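Local coordinates for glyoxalase family protein (Bacillus cereus, PDB 1SS4), which belongs to the vicinal oxygen chelate (glyoxalase) superfamily, probably binds a metal ion and may act as a methylmalonyl-CoA epimerase, though its true function is unsettled, at residues Ser27-Ile32 with Arg137-Ile142. Numbering follows the deposited sequence.
Sequences SFFEEI and RGVEGI. With FMT (formic acid), chain F.
Gly138 N donates to Ile142 O at 2.8 Å, closing the mouth of a hairpin turn whose outer surface, Gly138 and Val139, is met by Phe28. Glycine suits its place because, lacking a side chain, it lets the phenyl tip come close: Phe28 CZ lies 3.5 Å from Gly138 CA. The ring then lies face-on to the following peptide, with Val139 N 3.7 Å above the plane, over the centre. That buried amide has no hydrogen-bond partner in the model, yet its N-H is directed at the ring, whose pi electrons may partly compensate.

Phe28 gains this reach because its CG is trans to the backbone N (chi1 178°), sending the ring away from the helix. Val139 supplies a compact branched side chain; CG1, set between its own N and carbonyl carbon (chi1 62°), packs 3.6 Å from Phe28 CD2. Phe29 adds a looser oblique contact with the same methyl. Its ring also presents a face to Phe28, whose CD2 lies 3.9 Å above its centre, while Ile32 CG1 backs the Phe28 face turned from the hairpin.

Behind the turn, Arg137 NH1 holds Gly141 O at 2.9 Å, nearly straight and in the guanidinium plane; Gly141 readily adopts the positive phi needed there. Arg137 NE (2.8 Å, 160°) and NH2 (3.2 Å) donate to O1 and O2 of a formate, probably from the crystallisation liquor.

The contact seats helix 22-32 against the turn joining strands 131-137 and 143-149. Both phenylalanines continue onto Ile144 of strand 143-149, and Leu113 of helix 106-115 also packs on Phe28.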
# COMPACT_ATOMS: atom_id res chain seq x y z
N SER A 27 14.08 -1.58 10.71
CA SER A 27 14.81 -0.42 11.23
C SER A 27 14.31 0.89 10.62
O SER A 27 14.09 1.88 11.33
CB SER A 27 16.31 -0.58 10.96
OG SER A 27 17.01 0.61 11.28
N PHE A 28 14.12 0.90 9.31
CA PHE A 28 13.65 2.09 8.61
C PHE A 28 12.26 2.55 9.06
O PHE A 28 12.06 3.72 9.35
CB PHE A 28 13.64 1.84 7.10
CG PHE A 28 13.11 2.99 6.31
CD1 PHE A 28 13.85 4.17 6.20
CD2 PHE A 28 11.87 2.92 5.69
CE1 PHE A 28 13.35 5.26 5.49
CE2 PHE A 28 11.36 4.01 4.98
CZ PHE A 28 12.10 5.18 4.88
N PHE A 29 11.29 1.64 9.12
CA PHE A 29 9.97 2.05 9.52
C PHE A 29 9.92 2.44 10.99
O PHE A 29 9.08 3.25 11.39
CB PHE A 29 8.96 0.98 9.12
CG PHE A 29 8.65 1.01 7.63
CD1 PHE A 29 7.84 2.02 7.11
CD2 PHE A 29 9.24 0.11 6.76
CE1 PHE A 29 7.63 2.13 5.72
CE2 PHE A 29 9.04 0.21 5.36
CZ PHE A 29 8.23 1.23 4.85
N GLU A 30 10.85 1.92 11.79
CA GLU A 30 10.89 2.31 13.20
C GLU A 30 11.27 3.79 13.27
O GLU A 30 10.73 4.53 14.08
CB GLU A 30 11.91 1.48 13.98
CG GLU A 30 11.41 0.09 14.31
CD GLU A 30 12.48 -0.79 14.90
OE1 GLU A 30 13.65 -0.34 14.94
OE2 GLU A 30 12.16 -1.93 15.32
N GLU A 31 12.19 4.20 12.39
CA GLU A 31 12.64 5.59 12.32
C GLU A 31 11.51 6.51 11.87
O GLU A 31 11.44 7.66 12.29
CB GLU A 31 13.80 5.71 11.32
CG GLU A 31 15.09 5.05 11.76
CD GLU A 31 15.81 5.85 12.85
OE1 GLU A 31 16.00 7.07 12.67
OE2 GLU A 31 16.20 5.24 13.86
N ILE A 32 10.64 6.00 11.00
CA ILE A 32 9.50 6.77 10.54
C ILE A 32 8.54 6.95 11.72
O ILE A 32 7.79 7.92 11.79
CB ILE A 32 8.73 6.01 9.42
CG1 ILE A 32 9.58 5.93 8.15
CG2 ILE A 32 7.37 6.69 9.17
CD1 ILE A 32 9.62 7.22 7.35
N ARG A 137 13.02 8.14 -1.11
CA ARG A 137 13.35 6.77 -1.46
C ARG A 137 13.99 6.28 -0.16
O ARG A 137 15.09 6.73 0.22
CB ARG A 137 14.37 6.71 -2.60
CG ARG A 137 13.83 7.13 -3.96
CD ARG A 137 13.52 5.92 -4.81
NE ARG A 137 12.78 6.25 -6.03
CZ ARG A 137 11.84 5.46 -6.54
NH1 ARG A 137 11.55 4.33 -5.92
NH2 ARG A 137 11.19 5.79 -7.66
N GLY A 138 13.30 5.39 0.55
CA GLY A 138 13.82 4.90 1.81
C GLY A 138 14.58 3.60 1.71
O GLY A 138 15.35 3.40 0.78
N VAL A 139 14.35 2.72 2.68
CA VAL A 139 15.02 1.43 2.70
C VAL A 139 14.87 0.72 1.34
O VAL A 139 13.77 0.62 0.79
CB VAL A 139 14.50 0.53 3.85
CG1 VAL A 139 13.02 0.23 3.66
CG2 VAL A 139 15.33 -0.76 3.92
N GLU A 140 16.01 0.29 0.80
CA GLU A 140 16.03 -0.40 -0.48
C GLU A 140 15.34 0.37 -1.61
O GLU A 140 14.75 -0.24 -2.52
CB GLU A 140 15.42 -1.78 -0.30
CG GLU A 140 16.29 -2.71 0.55
CD GLU A 140 15.58 -3.97 1.02
OE1 GLU A 140 14.67 -4.44 0.32
OE2 GLU A 140 15.94 -4.49 2.10
N GLY A 141 15.43 1.69 -1.56
CA GLY A 141 14.83 2.55 -2.57
C GLY A 141 13.30 2.65 -2.60
O GLY A 141 12.74 3.31 -3.48
N ILE A 142 12.64 2.02 -1.63
CA ILE A 142 11.18 2.03 -1.58
C ILE A 142 10.60 3.44 -1.41
O ILE A 142 10.98 4.19 -0.52
CB ILE A 142 10.69 1.08 -0.46
CG1 ILE A 142 11.07 -0.36 -0.86
CG2 ILE A 142 9.16 1.19 -0.24
CD1 ILE A 142 10.96 -1.38 0.26
C FMT F . 13.27 8.69 -8.54
O1 FMT F . 13.89 8.32 -7.50
O2 FMT F . 12.01 8.76 -8.36